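Low molecular weight phosphotyrosine protein phosphatase 1 (Drosophila melanogaster, PDB 7CUY) dephosphorylates tyrosine-phosphorylated proteins and probably also hydrolyses small aryl and acyl phosphates, as a member of the low molecular weight phosphatase family. Local coordinates at residues Asp34-Ser39 with Phe78-Tyr83. Sequence-based numbering, arbitrary orientation.
Sequences DVEVDS and FSEFDY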
ATOM      1  N   ASP A  34       3.237 -17.101  -4.962  1.00 23.37           N
ATOM      2  CA  ASP A  34       3.545 -17.334  -3.560  1.00 24.83           C
ATOM      3  C   ASP A  34       3.698 -16.038  -2.771  1.00 24.08           C
ATOM      4  O   ASP A  34       4.536 -15.968  -1.871  1.00 26.62           O
ATOM      5  CB  ASP A  34       4.817 -18.163  -3.452  1.00 27.76           C
ATOM      6  CG  ASP A  34       6.029 -17.423  -3.988  1.00 30.87           C
ATOM      7  OD1 ASP A  34       5.878 -16.578  -4.903  1.00 28.37           O
ATOM      8  OD2 ASP A  34       7.140 -17.678  -3.485  1.00 33.70           O
ATOM      9  N   VAL A  35       2.926 -15.002  -3.103  1.00 20.45           N
ATOM     10  CA  VAL A  35       2.995 -13.718  -2.405  1.00 25.55           C
ATOM     11  C   VAL A  35       1.571 -13.276  -2.088  1.00 22.74           C
ATOM     12  O   VAL A  35       0.753 -13.112  -2.999  1.00 24.71           O
ATOM     13  CB  VAL A  35       3.723 -12.632  -3.223  1.00 23.18           C
ATOM     14  CG1 VAL A  35       3.789 -11.320  -2.424  1.00 20.68           C
ATOM     15  CG2 VAL A  35       5.128 -13.079  -3.638  1.00 19.58           C
ATOM     16  N   GLU A  36       1.279 -13.082  -0.805  1.00 23.13           N
ATOM     17  CA  GLU A  36      -0.012 -12.589  -0.333  1.00 24.87           C
ATOM     18  C   GLU A  36       0.108 -11.105  -0.006  1.00 21.33           C
ATOM     19  O   GLU A  36       1.150 -10.656   0.470  1.00 20.25           O
ATOM     20  CB  GLU A  36      -0.467 -13.390   0.898  1.00 29.96           C
ATOM     21  CG  GLU A  36      -1.579 -12.759   1.737  1.00 35.07           C
ATOM     22  CD  GLU A  36      -1.552 -13.232   3.206  1.00 49.03           C
ATOM     23  OE1 GLU A  36      -1.717 -14.456   3.444  1.00 56.15           O
ATOM     24  OE2 GLU A  36      -1.360 -12.379   4.108  1.00 49.96           O
ATOM     25  N   VAL A  37      -0.948 -10.347  -0.292  1.00 19.74           N
ATOM     26  CA  VAL A  37      -0.971  -8.902  -0.114  1.00 19.11           C
ATOM     27  C   VAL A  37      -2.204  -8.520   0.702  1.00 20.08           C
ATOM     28  O   VAL A  37      -3.295  -9.031   0.460  1.00 20.20           O
ATOM     29  CB  VAL A  37      -0.980  -8.156  -1.464  1.00 19.13           C
ATOM     30  CG1 VAL A  37      -0.676  -6.675  -1.260  1.00 17.46           C
ATOM     31  CG2 VAL A  37       0.017  -8.788  -2.458  1.00 16.62           C
ATOM     32  N   ASP A  38      -2.030  -7.593   1.645  1.00 21.13           N
ATOM     33  CA  ASP A  38      -3.100  -7.089   2.499  1.00 18.13           C
ATOM     34  C   ASP A  38      -2.849  -5.598   2.660  1.00 18.82           C
ATOM     35  O   ASP A  38      -1.812  -5.090   2.221  1.00 20.52           O
ATOM     36  CB  ASP A  38      -3.116  -7.841   3.834  1.00 15.73           C
ATOM     37  CG  ASP A  38      -4.391  -7.595   4.668  1.00 25.44           C
ATOM     38  OD1 ASP A  38      -5.453  -7.240   4.106  1.00 22.28           O
ATOM     39  OD2 ASP A  38      -4.326  -7.798   5.912  1.00 25.36           O
ATOM     40  N   SER A  39      -3.799  -4.873   3.254  1.00 14.38           N
ATOM     41  CA  SER A  39      -3.543  -3.473   3.593  1.00 20.43           C
ATOM     42  C   SER A  39      -4.215  -3.137   4.922  1.00 20.62           C
ATOM     43  O   SER A  39      -5.134  -3.832   5.354  1.00 20.51           O
ATOM     44  CB  SER A  39      -4.015  -2.512   2.486  1.00 17.29           C
ATOM     45  OG  SER A  39      -5.424  -2.572   2.322  1.00 19.84           O
ATOM     46  N   PHE A  78       3.479  -7.084  12.624  1.00 25.17           N
ATOM     47  CA  PHE A  78       4.927  -7.011  12.461  1.00 25.94           C
ATOM     48  C   PHE A  78       5.596  -8.371  12.596  1.00 26.94           C
ATOM     49  O   PHE A  78       6.769  -8.495  12.238  1.00 23.24           O
ATOM     50  CB  PHE A  78       5.535  -6.023  13.456  1.00 22.47           C
ATOM     51  CG  PHE A  78       5.068  -4.610  13.257  1.00 21.53           C
ATOM     52  CD1 PHE A  78       5.784  -3.731  12.453  1.00 23.57           C
ATOM     53  CD2 PHE A  78       3.905  -4.165  13.860  1.00 22.26           C
ATOM     54  CE1 PHE A  78       5.348  -2.428  12.257  1.00 17.28           C
ATOM     55  CE2 PHE A  78       3.465  -2.862  13.679  1.00 21.01           C
ATOM     56  CZ  PHE A  78       4.186  -1.994  12.881  1.00 19.29           C
ATOM     57  N   SER A  79       4.886  -9.387  13.085  1.00 24.01           N
ATOM     58  CA  SER A  79       5.392 -10.755  13.077  1.00 25.45           C
ATOM     59  C   SER A  79       4.833 -11.601  11.942  1.00 28.31           C
ATOM     60  O   SER A  79       5.436 -12.623  11.602  1.00 29.60           O
ATOM     61  CB  SER A  79       5.069 -11.466  14.397  1.00 27.29           C
ATOM     62  OG  SER A  79       5.687 -10.832  15.500  1.00 37.37           O
ATOM     63  N   GLU A  80       3.696 -11.214  11.357  1.00 26.52           N
ATOM     64  CA  GLU A  80       3.128 -11.997  10.269  1.00 27.55           C
ATOM     65  C   GLU A  80       3.678 -11.606   8.895  1.00 27.50           C
ATOM     66  O   GLU A  80       3.875 -12.478   8.036  1.00 26.13           O
ATOM     67  CB  GLU A  80       1.600 -11.874  10.269  1.00 31.03           C
ATOM     68  CG  GLU A  80       0.945 -12.703   9.140  1.00 39.05           C
ATOM     69  CD  GLU A  80      -0.589 -12.642   9.129  1.00 43.31           C
ATOM     70  OE1 GLU A  80      -1.194 -12.446  10.210  1.00 49.42           O
ATOM     71  OE2 GLU A  80      -1.176 -12.821   8.037  1.00 41.35           O
ATOM     72  N   PHE A  81       3.925 -10.322   8.648  1.00 23.07           N
ATOM     73  CA  PHE A  81       4.283  -9.882   7.304  1.00 22.60           C
ATOM     74  C   PHE A  81       5.793  -9.752   7.145  1.00 20.23           C
ATOM     75  O   PHE A  81       6.500  -9.332   8.064  1.00 18.09           O
ATOM     76  CB  PHE A  81       3.581  -8.563   6.959  1.00 18.55           C
ATOM     77  CG  PHE A  81       2.100  -8.715   6.836  1.00 18.75           C
ATOM     78  CD1 PHE A  81       1.287  -8.589   7.944  1.00 21.36           C
ATOM     79  CD2 PHE A  81       1.523  -9.048   5.617  1.00 18.08           C
ATOM     80  CE1 PHE A  81      -0.086  -8.758   7.835  1.00 25.15           C
ATOM     81  CE2 PHE A  81       0.153  -9.226   5.494  1.00 18.34           C
ATOM     82  CZ  PHE A  81      -0.657  -9.083   6.602  1.00 19.04           C
ATOM     83  N   ASP A  82       6.279 -10.125   5.961  1.00 19.49           N
ATOM     84  CA  ASP A  82       7.686  -9.982   5.633  1.00 17.21           C
ATOM     85  C   ASP A  82       8.036  -8.554   5.272  1.00 17.41           C
ATOM     86  O   ASP A  82       9.148  -8.099   5.561  1.00 15.91           O
ATOM     87  CB  ASP A  82       8.032 -10.904   4.474  1.00 19.37           C
ATOM     88  CG  ASP A  82       7.656 -12.329   4.757  1.00 23.66           C
ATOM     89  OD1 ASP A  82       8.433 -13.001   5.471  1.00 27.09           O
ATOM     90  OD2 ASP A  82       6.567 -12.757   4.306  1.00 22.63           O
ATOM     91  N   TYR A  83       7.097  -7.840   4.664  1.00 17.78           N
ATOM     92  CA  TYR A  83       7.289  -6.485   4.182  1.00 16.62           C
ATOM     93  C   TYR A  83       6.095  -5.651   4.599  1.00 15.76           C
ATOM     94  O   TYR A  83       4.955  -6.041   4.347  1.00 15.93           O
ATOM     95  CB  TYR A  83       7.422  -6.469   2.659  1.00 16.71           C
ATOM     96  CG  TYR A  83       8.521  -7.379   2.173  1.00 19.24           C
ATOM     97  CD1 TYR A  83       9.853  -6.988   2.265  1.00 19.19           C
ATOM     98  CD2 TYR A  83       8.230  -8.625   1.632  1.00 20.04           C
ATOM     99  CE1 TYR A  83      10.879  -7.826   1.822  1.00 26.47           C
ATOM    100  CE2 TYR A  83       9.230  -9.473   1.195  1.00 23.12           C
ATOM    101  CZ  TYR A  83      10.560  -9.066   1.286  1.00 25.01           C
ATOM    102  OH  TYR A  83      11.560  -9.903   0.842  1.00 26.90           O
TER
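Glu36 and Asp38 reach from the strand of 34-39 toward Glu80 and Phe81, where the short helix ending in 78-83 gives way to the next strand. The backbones are not paired with each other: strand 3-9 runs between them, and Glu36 and Asp38 spend their main-chain bonds on Arg3, Val5 and Met7 of that strand. Phe81 is the first residue to leave helical angles, where the chain turns off the short helix, and strand 83-86 begins two residues on. What meets is therefore side chain alone, across one face of the sheet. The buried Phe81 ring, its CG anti to its own carbonyl carbon (chi1 -67°), extends over Lys4 and Leu6 of the intervening strand and brings its far end to the edge strand. There Phe81 CZ lies 3.9 Å from Asp38 CB, and Phe81 CE2 is 3.8 Å from Glu36 OE2. Asp38's carboxylate is turned 29° from the ring plane, and its OD2, 3.9 Å from Phe81 CZ, forms a salt bridge with Arg71. Glu36's carboxylate stands much more steeply, at 76° to the ring. Glu80 CG lies 4.2 Å above the plane of the Phe81 ring, offset toward the rim, and the extended chain of Glu80 carries its OE2 to within 4.0 Å of Glu36 OE2. This approach of like charges would probably raise the proton affinity of one or both carboxylates. Replacing Phe81 by an alanine would remove the ring, which is likely to leave a gap over Lys4 and Leu6 and to take away the aromatic carbons that Asp38 CB packs on. The arrangement belongs to the three-layer alpha/beta fold of low molecular weight phosphatases: a residue leading into one inner strand of the parallel 2-1-3-4 sheet spans strand 3-9 to reach the outermost strand, 35-41.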